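Local coordinates for endoglucanase FnCel5A (Fervidobacterium nodosum, PDB 3RJY), which probably hydrolyses internal beta-1,4-glucosidic bonds of cellulose, as a hyperthermophilic member of glycoside hydrolase family 5, at residues Phe142-Gln147 with Asn180-Ser185; Ile24-Ala29 with Trp38-Glu43. All blocks are in the same frame, centred on the assembly; numbering follows the deposited sequence.

Contact 1 (Phe142-Gln147 with Asn180-Ser185); sequences FNEPAQ and NWSNYS. With GLC (alpha-D-glucopyranose), chain C.
The apolar part of this contact is a CH-pi interaction between Ala146 and Trp181. Ala146 CB lies 3.4 Å from the centroid of the six-membered ring of Trp181, only 13° off the ring normal, so the methyl sits squarely over the middle of one face. The other face carries the chain C glucose, whose C1 is offset toward the rim, and the indole is thus a plate between protein and sugar. Its CG stands beside the backbone N (chi1 -49°), which swings the ring back over Ala146. At the ring's edge, Gln147 NE2 comes within 3.7 Å of Trp181 CZ2, its amide plane turned steeply against the indole.

Both segments are loops that follow neighbouring strands, 137-140 and 174-177, of a TIM barrel, and Asn143, Glu144 and Pro145 spell the Asn-Glu-Pro signature of family 5 glycosidases. A single backbone hydrogen bond ties the loops: Trp181 N donates to Pro145 O over 2.8 Å, with an N-H...O angle of 148°. Beside it, Glu144 CG packs 3.2 Å from Trp181 O. Ser182 OG packs 3.5 Å from Glu144 CA, its hydroxyl satisfied by Val178 O.

The remaining polar contacts reach the sugar. Glucose O3 donates to Trp181 O at 3.2 Å, and O6 gives a weak bond of 3.3 Å to Glu144 OE2, an oxygen held more firmly by His203 ND1. Replacing Trp181 by an alanine would probably leave the Ala146 methyl without the indole over it and the glucose without the flat surface beneath it.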
# COMPACT_ATOMS: atom_id res chain seq x y z
N PHE A 142 -9.00 0.80 2.77
CA PHE A 142 -9.03 1.42 1.45
C PHE A 142 -7.73 2.10 1.10
O PHE A 142 -7.09 2.68 1.97
CB PHE A 142 -10.17 2.45 1.33
CG PHE A 142 -10.38 2.94 -0.07
CD1 PHE A 142 -10.70 2.04 -1.10
CD2 PHE A 142 -10.25 4.30 -0.38
CE1 PHE A 142 -10.89 2.50 -2.43
CE2 PHE A 142 -10.44 4.76 -1.69
CZ PHE A 142 -10.76 3.86 -2.71
N ASN A 143 -7.39 2.05 -0.18
CA ASN A 143 -6.23 2.73 -0.73
C ASN A 143 -6.51 4.17 -1.14
O ASN A 143 -7.36 4.43 -2.00
CB ASN A 143 -5.68 1.95 -1.93
CG ASN A 143 -4.50 2.65 -2.60
OD1 ASN A 143 -4.63 3.23 -3.69
ND2 ASN A 143 -3.34 2.57 -1.97
N GLU A 144 -5.79 5.10 -0.52
CA GLU A 144 -5.77 6.50 -0.92
C GLU A 144 -7.15 7.12 -1.05
O GLU A 144 -7.62 7.36 -2.18
CB GLU A 144 -4.97 6.69 -2.21
CG GLU A 144 -3.47 6.48 -2.05
CD GLU A 144 -2.68 6.79 -3.31
OE1 GLU A 144 -3.23 7.39 -4.25
OE2 GLU A 144 -1.50 6.41 -3.37
N PRO A 145 -7.81 7.37 0.10
CA PRO A 145 -9.04 8.15 0.06
C PRO A 145 -8.76 9.51 -0.56
O PRO A 145 -7.69 10.10 -0.33
CB PRO A 145 -9.40 8.29 1.54
CG PRO A 145 -8.75 7.12 2.19
CD PRO A 145 -7.48 6.94 1.47
N ALA A 146 -9.70 9.99 -1.36
CA ALA A 146 -9.53 11.23 -2.11
C ALA A 146 -10.84 11.74 -2.72
O ALA A 146 -11.88 11.06 -2.67
CB ALA A 146 -8.49 11.03 -3.21
N GLN A 147 -10.75 12.95 -3.28
CA GLN A 147 -11.83 13.60 -4.00
C GLN A 147 -13.10 13.74 -3.16
O GLN A 147 -13.06 14.36 -2.10
CB GLN A 147 -12.07 12.92 -5.34
CG GLN A 147 -10.88 13.05 -6.28
CD GLN A 147 -10.97 12.12 -7.46
OE1 GLN A 147 -11.62 11.08 -7.40
NE2 GLN A 147 -10.30 12.49 -8.55
N ASN A 180 -6.76 12.32 1.23
CA ASN A 180 -6.13 13.12 0.16
C ASN A 180 -4.97 12.41 -0.54
O ASN A 180 -3.82 12.87 -0.50
CB ASN A 180 -5.72 14.50 0.71
CG ASN A 180 -6.54 15.62 0.12
OD1 ASN A 180 -7.47 16.13 0.77
ND2 ASN A 180 -6.23 16.00 -1.13
N TRP A 181 -5.29 11.28 -1.16
CA TRP A 181 -4.31 10.40 -1.82
C TRP A 181 -3.20 9.85 -0.88
O TRP A 181 -2.18 9.34 -1.34
CB TRP A 181 -3.70 11.08 -3.08
CG TRP A 181 -4.71 11.69 -4.05
CD1 TRP A 181 -4.98 13.03 -4.23
CD2 TRP A 181 -5.57 10.99 -4.96
NE1 TRP A 181 -5.95 13.20 -5.19
CE2 TRP A 181 -6.33 11.96 -5.66
CE3 TRP A 181 -5.79 9.64 -5.25
CZ2 TRP A 181 -7.28 11.62 -6.63
CZ3 TRP A 181 -6.74 9.30 -6.22
CH2 TRP A 181 -7.47 10.29 -6.90
N SER A 182 -3.42 9.95 0.44
CA SER A 182 -2.45 9.52 1.47
C SER A 182 -1.12 10.30 1.44
O SER A 182 -0.07 9.79 1.83
CB SER A 182 -2.20 8.00 1.44
OG SER A 182 -3.43 7.30 1.55
N ASN A 183 -1.20 11.54 0.94
CA ASN A 183 -0.07 12.46 0.89
C ASN A 183 0.29 12.79 2.33
O ASN A 183 -0.61 12.99 3.17
CB ASN A 183 -0.47 13.72 0.10
CG ASN A 183 0.69 14.72 -0.06
OD1 ASN A 183 1.07 15.39 0.89
ND2 ASN A 183 1.21 14.83 -1.27
N TYR A 184 1.59 12.84 2.61
CA TYR A 184 2.09 13.06 3.99
C TYR A 184 1.46 14.27 4.69
O TYR A 184 1.23 14.22 5.90
CB TYR A 184 3.63 13.21 4.00
CG TYR A 184 4.06 14.58 3.56
CD1 TYR A 184 4.35 15.59 4.49
CD2 TYR A 184 4.11 14.90 2.20
CE1 TYR A 184 4.70 16.86 4.07
CE2 TYR A 184 4.47 16.15 1.77
CZ TYR A 184 4.76 17.13 2.71
OH TYR A 184 5.11 18.38 2.26
N SER A 185 1.19 15.35 3.95
CA SER A 185 0.84 16.66 4.53
C SER A 185 -0.58 16.72 5.09
O SER A 185 -0.96 17.67 5.78
CB SER A 185 1.07 17.79 3.52
OG SER A 185 0.13 17.74 2.44
C1 GLC C . -1.88 10.91 -6.60
C2 GLC C . -1.34 10.95 -5.15
C3 GLC C . -0.17 10.00 -4.93
C4 GLC C . -0.45 8.58 -5.43
C5 GLC C . -1.18 8.57 -6.76
C6 GLC C . -2.47 7.71 -6.78
O1 GLC C . -1.84 12.21 -7.21
O2 GLC C . -0.97 12.26 -4.79
O3 GLC C . 0.07 9.94 -3.55
O4 GLC C . 0.77 7.91 -5.63
O5 GLC C . -1.25 9.88 -7.36
O6 GLC C . -1.95 6.38 -6.68

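Contact 2 (Ile24-Ala29 with Trp38-Glu43). With GLC (alpha-D-glucopyranose), chain B.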
# COMPACT_ATOMS: atom_id res chain seq x y z
N ILE A 24 7.24 -5.03 -0.17
CA ILE A 24 7.10 -4.67 -1.58
C ILE A 24 5.64 -4.85 -2.02
O ILE A 24 4.93 -5.70 -1.48
CB ILE A 24 8.10 -5.47 -2.47
CG1 ILE A 24 8.29 -4.81 -3.84
CG2 ILE A 24 7.71 -6.92 -2.58
CD1 ILE A 24 9.56 -5.23 -4.55
N ASN A 25 5.20 -4.00 -2.94
CA ASN A 25 3.85 -4.06 -3.51
C ASN A 25 3.82 -4.99 -4.72
O ASN A 25 4.69 -4.92 -5.59
CB ASN A 25 3.41 -2.66 -3.93
CG ASN A 25 2.85 -1.84 -2.79
OD1 ASN A 25 1.64 -1.87 -2.52
ND2 ASN A 25 3.71 -1.06 -2.13
N MET A 26 2.81 -5.86 -4.79
CA MET A 26 2.56 -6.67 -5.98
C MET A 26 1.65 -5.85 -6.91
O MET A 26 0.44 -6.06 -6.95
CB MET A 26 1.94 -8.01 -5.56
CG MET A 26 1.67 -8.98 -6.67
SD MET A 26 3.12 -9.64 -7.54
CE MET A 26 3.95 -10.59 -6.27
N GLY A 27 2.25 -4.91 -7.62
CA GLY A 27 1.52 -3.88 -8.38
C GLY A 27 1.09 -4.40 -9.73
O GLY A 27 1.62 -5.40 -10.20
N ASN A 28 0.09 -3.73 -10.32
CA ASN A 28 -0.40 -4.03 -11.68
C ASN A 28 -0.93 -5.46 -11.89
O ASN A 28 -0.91 -5.97 -13.01
CB ASN A 28 0.66 -3.63 -12.71
CG ASN A 28 1.05 -2.18 -12.59
OD1 ASN A 28 0.21 -1.30 -12.67
ND2 ASN A 28 2.33 -1.91 -12.35
N ALA A 29 -1.46 -6.04 -10.82
CA ALA A 29 -1.98 -7.41 -10.78
C ALA A 29 -3.50 -7.46 -10.47
O ALA A 29 -4.31 -7.27 -11.37
CB ALA A 29 -1.18 -8.25 -9.77
N TRP A 38 -3.09 -5.56 -16.64
CA TRP A 38 -2.14 -4.46 -16.48
C TRP A 38 -0.67 -4.94 -16.55
O TRP A 38 0.26 -4.14 -16.38
CB TRP A 38 -2.41 -3.66 -15.20
CG TRP A 38 -3.57 -2.71 -15.26
CD1 TRP A 38 -4.50 -2.59 -16.28
CD2 TRP A 38 -3.96 -1.77 -14.25
NE1 TRP A 38 -5.42 -1.62 -15.95
CE2 TRP A 38 -5.11 -1.10 -14.72
CE3 TRP A 38 -3.45 -1.43 -12.98
CZ2 TRP A 38 -5.76 -0.11 -13.98
CZ3 TRP A 38 -4.09 -0.45 -12.26
CH2 TRP A 38 -5.23 0.20 -12.76
N GLY A 39 -0.48 -6.23 -16.82
CA GLY A 39 0.85 -6.79 -17.13
C GLY A 39 1.37 -7.86 -16.19
O GLY A 39 2.34 -8.56 -16.50
N VAL A 40 0.75 -7.99 -15.02
CA VAL A 40 1.25 -8.90 -14.01
C VAL A 40 0.16 -9.87 -13.60
O VAL A 40 -0.93 -9.47 -13.20
CB VAL A 40 1.81 -8.16 -12.75
CG1 VAL A 40 2.45 -9.16 -11.80
CG2 VAL A 40 2.82 -7.07 -13.14
N TYR A 41 0.48 -11.15 -13.73
CA TYR A 41 -0.30 -12.23 -13.18
C TYR A 41 0.55 -12.74 -12.04
O TYR A 41 1.75 -12.98 -12.21
CB TYR A 41 -0.50 -13.35 -14.22
CG TYR A 41 -1.27 -14.51 -13.65
CD1 TYR A 41 -2.66 -14.49 -13.63
CD2 TYR A 41 -0.61 -15.60 -13.09
CE1 TYR A 41 -3.39 -15.53 -13.07
CE2 TYR A 41 -1.34 -16.65 -12.51
CZ TYR A 41 -2.73 -16.60 -12.51
OH TYR A 41 -3.47 -17.62 -11.98
N ILE A 42 -0.03 -12.88 -10.86
CA ILE A 42 0.76 -13.31 -9.71
C ILE A 42 1.04 -14.81 -9.78
O ILE A 42 0.15 -15.62 -9.52
CB ILE A 42 0.10 -12.91 -8.36
CG1 ILE A 42 -0.35 -11.45 -8.38
CG2 ILE A 42 1.06 -13.20 -7.18
CD1 ILE A 42 -1.18 -11.04 -7.17
N GLU A 43 2.27 -15.17 -10.16
CA GLU A 43 2.73 -16.56 -10.11
C GLU A 43 3.12 -16.91 -8.69
O GLU A 43 3.62 -16.04 -7.97
CB GLU A 43 3.95 -16.79 -11.02
CG GLU A 43 3.75 -16.39 -12.47
CD GLU A 43 2.89 -17.35 -13.26
OE1 GLU A 43 2.62 -18.46 -12.77
OE2 GLU A 43 2.49 -16.98 -14.39
C1 GLC B . 0.26 2.57 -14.46
C2 GLC B . 0.12 1.14 -14.95
C3 GLC B . -1.27 0.92 -15.52
C4 GLC B . -2.42 1.58 -14.73
C5 GLC B . -2.08 2.91 -14.04
C6 GLC B . -3.15 3.28 -12.99
O1 GLC B . 0.17 3.40 -15.58
O2 GLC B . 1.09 0.82 -15.94
O3 GLC B . -1.45 -0.46 -15.58
O4 GLC B . -3.46 1.87 -15.65
O5 GLC B . -0.76 2.90 -13.52
O6 GLC B . -2.65 3.62 -11.71
O HOH W 1 -3.13 -6.96 -14.12
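Met26 and Ile42 meet at a slant, with Met26 CG 3.6 Å from Ile42 CD1. The methionine leaves its backbone with CG anti to the N (chi1 -178°), then bends at both following torsions, which brings its SD and CE alongside Ile42 CG2. Ile42 CG1 also lies 3.6 Å from Ala29 CB, and thus packs against two residues of segment 24-29. Val40 CG2 rests 3.6 Å from Gly27 O.

Val40 N donates to Asn28 O at 3.3 Å, a long bond with an angle of 137° at the hydrogen. A water takes the N-H of Trp38 and lies within hydrogen-bonding distance of Asn28 O and Ala29 O.

Trp38 folds its indole back beside the backbone N (chi1 -77°), offering one face to the chain B glucose; Trp38 CG is 3.1 Å from glucose O3. That hydroxyl also makes a weak 3.5 Å bond to Asn28 OD1.

Away from the sugar, Met26 continues onto Tyr46 and Ile50 of helix 45-53, while Ile42 touches Phe47 of that helix and Val87 of helix 78-93, so the loop after strand 22-25 is wedged against the helical layer around the barrel.

In the fold
The two contacts share no strand or loop: contact 1 joins the loops after strands 137-140 and 174-177, whereas contact 2 closes the loop after strand 22-25 on itself, its first residues (26-29) against residues 38-42. Their centres are 22 Å apart on opposite sides of the chain's centre, yet their nearest atoms are about 7 Å apart, and both reach bound glucose. Each supplies a tryptophan face to a sugar. In contact 1 the ring's other face is backed by the partner segment, and the contact is only partly buried. Contact 2 is more fully buried, and its cluster of Met26, Ala29 and Ile42 is wholly apolar, where contact 1 relies on one methyl over a ring.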